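Protein STI-1 (Caenorhabditis elegans, PDB 4GCN) forms a complex with the chaperones Hsp70 and Hsp90, binds Hsp90 and inhibits its ATPase activity, and raises longevity and thermotolerance. Local coordinates at residues Lys80-Ala83 with Lys84-Arg88; Phe24-Ala27 with His28-Asp32; Leu99-Ala102 with Val103-His107. All blocks are in the same frame, centred on the assembly; numbering follows the deposited sequence. Where two conformers were deposited one is given.

Contact 1: Lys80-Ala83 with Lys84-Arg88; sequences KLIA and KAMSR
K80 and K84 meet through the backbone: the K84 amide donates to the K80 carbonyl oxygen (N to O 3.1 Å), which starts a run of four i to i+4 bonds in helix 79-95. The ammonium group of K80 takes no part in this turn and forms a salt bridge with D78. At L81 the side chain lies alongside that of K84, with L81 CD2 4.1 Å from K84 NZ. K84 holds CG opposite its own backbone N (chi1 -178°), and a bend at chi3 (69°) brings NZ alongside L81 CD2. The L81 oxygen accepts A85 N at 3.2 Å and also takes a weak hydrogen bond from N46 of helix 42-54.

Helix 79-95 runs antiparallel to helix 99-112, and the two make up most of the predicted third tetratricopeptide repeat, a helical hairpin of the superhelical TPR fold in this N-terminal domain of STI-1. On the side facing that partner helix, I82 CG2 touches M86 CE at 3.8 Å, the two side chains lying alongside each other. With the chain extended beyond CG, M86 runs past the I82 carbonyl, CG nearest it, before CE reaches I82 CG2. The same methionine packs on W105, S109 and E112, while I82 also reaches I42, which buries the apolar pair between neighbouring helices. A83 brings its methyl to F113, and its carbonyl oxygen accepts both S87 N (3.0 Å) and the hydroxyl of S109, a backbone acceptor shared between the two helices of the hairpin.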
# COMPACT_ATOMS: atom_id res chain seq x y z
N LYS A 80 7.69 -2.08 9.19
CA LYS A 80 8.24 -2.29 7.84
C LYS A 80 7.18 -2.23 6.74
O LYS A 80 7.44 -1.79 5.64
CB LYS A 80 9.14 -3.54 7.76
CG LYS A 80 10.32 -3.44 8.73
CD LYS A 80 11.25 -4.65 8.91
CE LYS A 80 10.60 -5.93 9.50
NZ LYS A 80 9.81 -5.78 10.79
N LEU A 81 5.97 -2.67 7.07
CA LEU A 81 4.82 -2.67 6.13
C LEU A 81 4.23 -1.28 6.04
O LEU A 81 3.67 -0.87 5.03
CB LEU A 81 3.75 -3.67 6.64
CG LEU A 81 4.27 -5.08 6.89
CD1 LEU A 81 3.09 -5.88 7.42
CD2 LEU A 81 4.88 -5.64 5.59
N ILE A 82 4.33 -0.50 7.12
CA ILE A 82 4.02 0.93 7.05
C ILE A 82 5.05 1.68 6.15
O ILE A 82 4.65 2.49 5.30
CB ILE A 82 3.95 1.57 8.47
CG1 ILE A 82 2.85 0.90 9.31
CG2 ILE A 82 3.80 3.08 8.33
CD1 ILE A 82 2.85 1.36 10.81
N ALA A 83 6.35 1.37 6.26
CA ALA A 83 7.37 1.92 5.36
C ALA A 83 7.06 1.62 3.89
O ALA A 83 7.23 2.50 3.03
CB ALA A 83 8.75 1.39 5.71
N LYS A 84 6.68 0.37 3.60
CA LYS A 84 6.30 -0.03 2.23
C LYS A 84 5.15 0.82 1.71
O LYS A 84 5.23 1.23 0.56
CB LYS A 84 5.91 -1.47 2.16
CG LYS A 84 5.54 -1.93 0.74
CD LYS A 84 5.47 -3.47 0.65
CE LYS A 84 4.27 -4.05 1.44
NZ LYS A 84 4.31 -5.55 1.50
N ALA A 85 4.14 1.12 2.53
CA ALA A 85 3.03 1.94 2.10
C ALA A 85 3.55 3.30 1.71
O ALA A 85 3.10 3.88 0.71
CB ALA A 85 1.93 2.09 3.18
N MET A 86 4.45 3.82 2.53
CA MET A 86 5.03 5.15 2.32
C MET A 86 5.82 5.25 1.01
O MET A 86 5.62 6.18 0.23
CB MET A 86 5.88 5.54 3.53
CG MET A 86 5.01 5.85 4.74
SD MET A 86 6.09 5.99 6.17
CE MET A 86 4.90 6.56 7.42
N SER A 87 6.66 4.27 0.69
CA SER A 87 7.41 4.29 -0.54
C SER A 87 6.48 4.13 -1.74
O SER A 87 6.73 4.71 -2.80
CB SER A 87 8.44 3.16 -0.57
OG SER A 87 8.95 2.93 0.72
N ARG A 88 5.44 3.30 -1.57
CA ARG A 88 4.48 3.10 -2.67
C ARG A 88 3.80 4.41 -2.99
O ARG A 88 3.64 4.79 -4.16
CB ARG A 88 3.43 2.02 -2.35
CG ARG A 88 2.45 1.86 -3.54
CD ARG A 88 1.62 0.59 -3.57
NE ARG A 88 2.44 -0.61 -3.80
CZ ARG A 88 2.49 -1.62 -2.94
NH1 ARG A 88 1.84 -1.57 -1.77
NH2 ARG A 88 3.23 -2.69 -3.25

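Contact 2: Phe24-Ala27 with His28-Asp32; sequences FEKA and HVHYD
F24 O and H28 N open a regular alpha-helical run, 3.0 Å apart, and the same i to i+4 pairing joins E25 to V29, K26 to H30 and A27 to Y31. Each of three rings leans back on the carbonyl four residues earlier. H28 CD2 lies 3.2 Å from F24 O. In H30 the matching approach is CD2 to K26 O, at 3.3 Å. Y31 repeats it, its CD2 being 3.2 Å from A27 O. A CG placed opposite the carbonyl carbon, as in H28 (chi1 -78°), swings the ring toward the preceding turn. K26 CG adds an apolar touch on H30 CD2 at 3.9 Å, the two side chains crossing at a slant. Y31 CE2 meets A27 CB at 4.0 Å.

The polar ends of the rings are held from outside this helix. H30 bonds to E11 and Y31 OH to N16, both on helix 3-20, whereas H28 uses one nitrogen for K48 of helix 42-54 and the other for E55 just beyond that helix. Small A27 followed one turn later by a buried aromatic matches the tetratricopeptide consensus, here in helix 24-37 of the predicted first TPR repeat.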
# COMPACT_ATOMS: atom_id res chain seq x y z
N PHE A 24 -8.07 -6.89 -12.55
CA PHE A 24 -8.06 -5.91 -11.47
C PHE A 24 -9.40 -5.63 -10.80
O PHE A 24 -9.45 -5.36 -9.59
CB PHE A 24 -7.39 -4.59 -11.89
CG PHE A 24 -6.02 -4.77 -12.52
CD1 PHE A 24 -5.05 -5.45 -11.87
CD2 PHE A 24 -5.73 -4.23 -13.76
CE1 PHE A 24 -3.78 -5.61 -12.44
CE2 PHE A 24 -4.48 -4.40 -14.33
CZ PHE A 24 -3.51 -5.10 -13.66
N GLU A 25 -10.48 -5.68 -11.57
CA GLU A 25 -11.83 -5.49 -11.02
C GLU A 25 -12.18 -6.51 -9.94
O GLU A 25 -12.64 -6.17 -8.84
CB GLU A 25 -12.89 -5.57 -12.15
CG GLU A 25 -12.93 -4.37 -13.08
CD GLU A 25 -11.70 -4.22 -13.97
OE1 GLU A 25 -11.09 -5.26 -14.37
OE2 GLU A 25 -11.35 -3.04 -14.26
N LYS A 26 -11.95 -7.78 -10.25
CA LYS A 26 -12.21 -8.91 -9.35
C LYS A 26 -11.27 -8.82 -8.13
O LYS A 26 -11.69 -9.15 -6.99
CB LYS A 26 -12.02 -10.23 -10.15
CG LYS A 26 -12.04 -11.61 -9.47
CD LYS A 26 -11.61 -12.76 -10.45
CE LYS A 26 -11.24 -14.14 -9.82
NZ LYS A 26 -9.94 -14.90 -10.16
N ALA A 27 -10.05 -8.35 -8.34
CA ALA A 27 -9.07 -8.22 -7.23
C ALA A 27 -9.62 -7.26 -6.22
O ALA A 27 -9.61 -7.56 -5.04
CB ALA A 27 -7.73 -7.74 -7.72
N HIS A 28 -10.11 -6.10 -6.71
CA HIS A 28 -10.73 -5.11 -5.82
C HIS A 28 -11.95 -5.66 -5.06
O HIS A 28 -12.12 -5.35 -3.87
CB HIS A 28 -11.14 -3.87 -6.60
CG HIS A 28 -10.00 -2.93 -6.92
ND1 HIS A 28 -9.28 -2.30 -5.96
CD2 HIS A 28 -9.52 -2.47 -8.14
CE1 HIS A 28 -8.36 -1.52 -6.53
NE2 HIS A 28 -8.50 -1.63 -7.87
N VAL A 29 -12.81 -6.40 -5.76
CA VAL A 29 -14.03 -7.03 -5.15
C VAL A 29 -13.67 -7.82 -3.88
O VAL A 29 -14.24 -7.63 -2.79
CB VAL A 29 -14.76 -7.95 -6.16
CG1 VAL A 29 -15.70 -8.95 -5.45
CG2 VAL A 29 -15.56 -7.12 -7.17
N HIS A 30 -12.69 -8.69 -4.04
CA HIS A 30 -12.22 -9.52 -2.98
C HIS A 30 -11.49 -8.78 -1.88
O HIS A 30 -11.71 -9.05 -0.66
CB HIS A 30 -11.37 -10.62 -3.57
CG HIS A 30 -12.19 -11.69 -4.32
ND1 HIS A 30 -13.18 -12.45 -3.71
CD2 HIS A 30 -12.13 -12.14 -5.63
CE1 HIS A 30 -13.72 -13.31 -4.62
NE2 HIS A 30 -13.10 -13.11 -5.79
N TYR A 31 -10.61 -7.84 -2.25
CA TYR A 31 -9.88 -7.08 -1.21
C TYR A 31 -10.86 -6.24 -0.44
O TYR A 31 -10.72 -6.06 0.74
CB TYR A 31 -8.76 -6.22 -1.83
CG TYR A 31 -7.56 -6.96 -2.44
CD1 TYR A 31 -7.03 -8.10 -1.87
CD2 TYR A 31 -6.97 -6.49 -3.62
CE1 TYR A 31 -5.91 -8.76 -2.43
CE2 TYR A 31 -5.92 -7.14 -4.19
CZ TYR A 31 -5.37 -8.27 -3.60
OH TYR A 31 -4.30 -8.88 -4.16
N ASP A 32 -11.89 -5.76 -1.11
CA ASP A 32 -12.95 -4.96 -0.44
C ASP A 32 -13.70 -5.82 0.55
O ASP A 32 -14.03 -5.37 1.65
CB ASP A 32 -13.95 -4.38 -1.46
CG ASP A 32 -13.37 -3.16 -2.25
OD1 ASP A 32 -12.31 -2.63 -1.84
OD2 ASP A 32 -13.96 -2.77 -3.26

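Contact 3: Leu99-Ala102 with Val103-His107; sequences LSLA and VQWFH
A102 and F106 form the tight side of this helical stretch. The A102 carbonyl oxygen accepts F106 N at 2.9 Å, and W105 N, bonded mainly to L101 O, adds a weak second bond. F106 CD2 lies 3.2 Å from the A102 oxygen and CE2 reaches the A102 methyl at 4.1 Å, so neighbouring ring atoms lie by the carbonyl and the methyl. With CG opposite the carbonyl carbon (chi1 -75°), the phenyl ring is carried back over the previous turn. Beyond A102 it packs against Q94 of helix 79-95 and K121, V122 and L125 of helix 116-126. A serine in place of F106 would probably leave the A102 methyl without its aromatic neighbour and open a gap between these three helices.

W105 is likewise buried. The L101 carbonyl oxygen sits at the edge of the indole, in its plane and 3.3 Å from W105 CD1. L101 CD1 lies 4.0 Å from W105 CD1, the two side chains crossing at an angle. M86 and A89 of helix 79-95 pack on the indole, and R108 makes a cation-pi contact with it.

The outer side is looser. L99 CG meets V103 CG2 at 4.0 Å, and the two side chains cross near the exposed start of the helix. Q104, also exposed, places OE1 3.7 Å from L101 CD1, an apolar-to-polar touch without a bond.

Across this contact the hydrogen bonds are all between backbone groups. These bonds set the helix, while the side chains of A102, F106, L101 and W105 meet one another by van der Waals packing, which fixes no polar partner.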
# COMPACT_ATOMS: atom_id res chain seq x y z
N LEU A 99 6.95 15.82 -7.71
CA LEU A 99 8.20 15.48 -7.01
C LEU A 99 8.13 15.93 -5.59
O LEU A 99 8.68 15.30 -4.72
CB LEU A 99 9.40 16.18 -7.66
CG LEU A 99 10.79 15.64 -7.19
CD1 LEU A 99 10.97 14.26 -7.80
CD2 LEU A 99 11.96 16.58 -7.57
N SER A 100 7.49 17.07 -5.36
CA SER A 100 7.46 17.62 -4.02
C SER A 100 6.85 16.59 -3.02
O SER A 100 7.46 16.23 -1.98
CB SER A 100 6.71 18.95 -4.02
OG SER A 100 7.45 19.95 -4.70
N LEU A 101 5.68 16.10 -3.40
CA LEU A 101 4.93 15.10 -2.61
C LEU A 101 5.64 13.75 -2.60
O LEU A 101 5.73 13.14 -1.54
CB LEU A 101 3.44 15.00 -3.02
CG LEU A 101 2.42 15.76 -2.13
CD1 LEU A 101 2.27 15.05 -0.75
CD2 LEU A 101 2.80 17.23 -1.94
N ALA A 102 6.22 13.34 -3.74
CA ALA A 102 6.96 12.10 -3.83
C ALA A 102 8.06 12.12 -2.79
O ALA A 102 8.21 11.15 -2.03
CB ALA A 102 7.56 11.88 -5.23
N VAL A 103 8.89 13.16 -2.80
CA VAL A 103 10.01 13.26 -1.86
C VAL A 103 9.52 13.37 -0.39
O VAL A 103 10.12 12.77 0.52
CB VAL A 103 10.91 14.44 -2.30
CG1 VAL A 103 11.89 14.86 -1.23
CG2 VAL A 103 11.62 14.04 -3.62
N GLN A 104 8.43 14.05 -0.15
CA GLN A 104 7.86 14.08 1.24
C GLN A 104 7.61 12.63 1.71
O GLN A 104 7.97 12.29 2.85
CB GLN A 104 6.55 14.85 1.36
CG GLN A 104 6.70 16.36 1.57
CD GLN A 104 5.37 17.10 1.43
OE1 GLN A 104 4.34 16.61 1.91
NE2 GLN A 104 5.40 18.29 0.81
N TRP A 105 7.04 11.80 0.83
CA TRP A 105 6.64 10.46 1.20
C TRP A 105 7.88 9.54 1.33
O TRP A 105 7.96 8.73 2.23
CB TRP A 105 5.64 9.87 0.19
CG TRP A 105 4.24 10.24 0.52
CD1 TRP A 105 3.47 11.28 0.02
CD2 TRP A 105 3.39 9.55 1.45
NE1 TRP A 105 2.23 11.32 0.63
CE2 TRP A 105 2.12 10.29 1.50
CE3 TRP A 105 3.57 8.48 2.29
CZ2 TRP A 105 1.05 9.86 2.29
CZ3 TRP A 105 2.48 8.01 3.03
CH2 TRP A 105 1.26 8.69 3.05
N PHE A 106 8.83 9.68 0.43
CA PHE A 106 10.05 8.88 0.46
C PHE A 106 10.84 9.14 1.75
O PHE A 106 11.40 8.24 2.33
CB PHE A 106 10.87 9.24 -0.76
CG PHE A 106 10.36 8.65 -2.07
CD1 PHE A 106 9.78 7.40 -2.14
CD2 PHE A 106 10.53 9.33 -3.25
CE1 PHE A 106 9.37 6.83 -3.38
CE2 PHE A 106 10.09 8.77 -4.50
CZ PHE A 106 9.53 7.52 -4.54
N HIS A 107 10.97 10.39 2.15
CA HIS A 107 11.58 10.72 3.41
C HIS A 107 10.87 10.14 4.62
O HIS A 107 11.57 9.60 5.50
CB HIS A 107 11.75 12.20 3.56
CG HIS A 107 13.00 12.71 2.91
ND1 HIS A 107 14.24 12.28 3.28
CD2 HIS A 107 13.18 13.64 1.91
CE1 HIS A 107 15.19 12.97 2.56
NE2 HIS A 107 14.55 13.77 1.71

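Contacts 1 and 3 belong to consecutive antiparallel helices of the predicted third TPR repeat and touch directly: M86 CA lies 3.6 Å from W105 CE3, and S87 O is 3.4 Å from F106 CE1. Their centres are 13 Å apart. Contact 2, in the predicted first repeat, stands off from both, with nearest atoms about 10 Å from contact 1 and about 17 Å from contact 3, which lies on the opposite side of the chain's centre. Contacts 2 and 3 nevertheless occupy equivalent places, each near the start of its helix with an alanine four residues before a buried aromatic, as repetition of the TPR motif predicts.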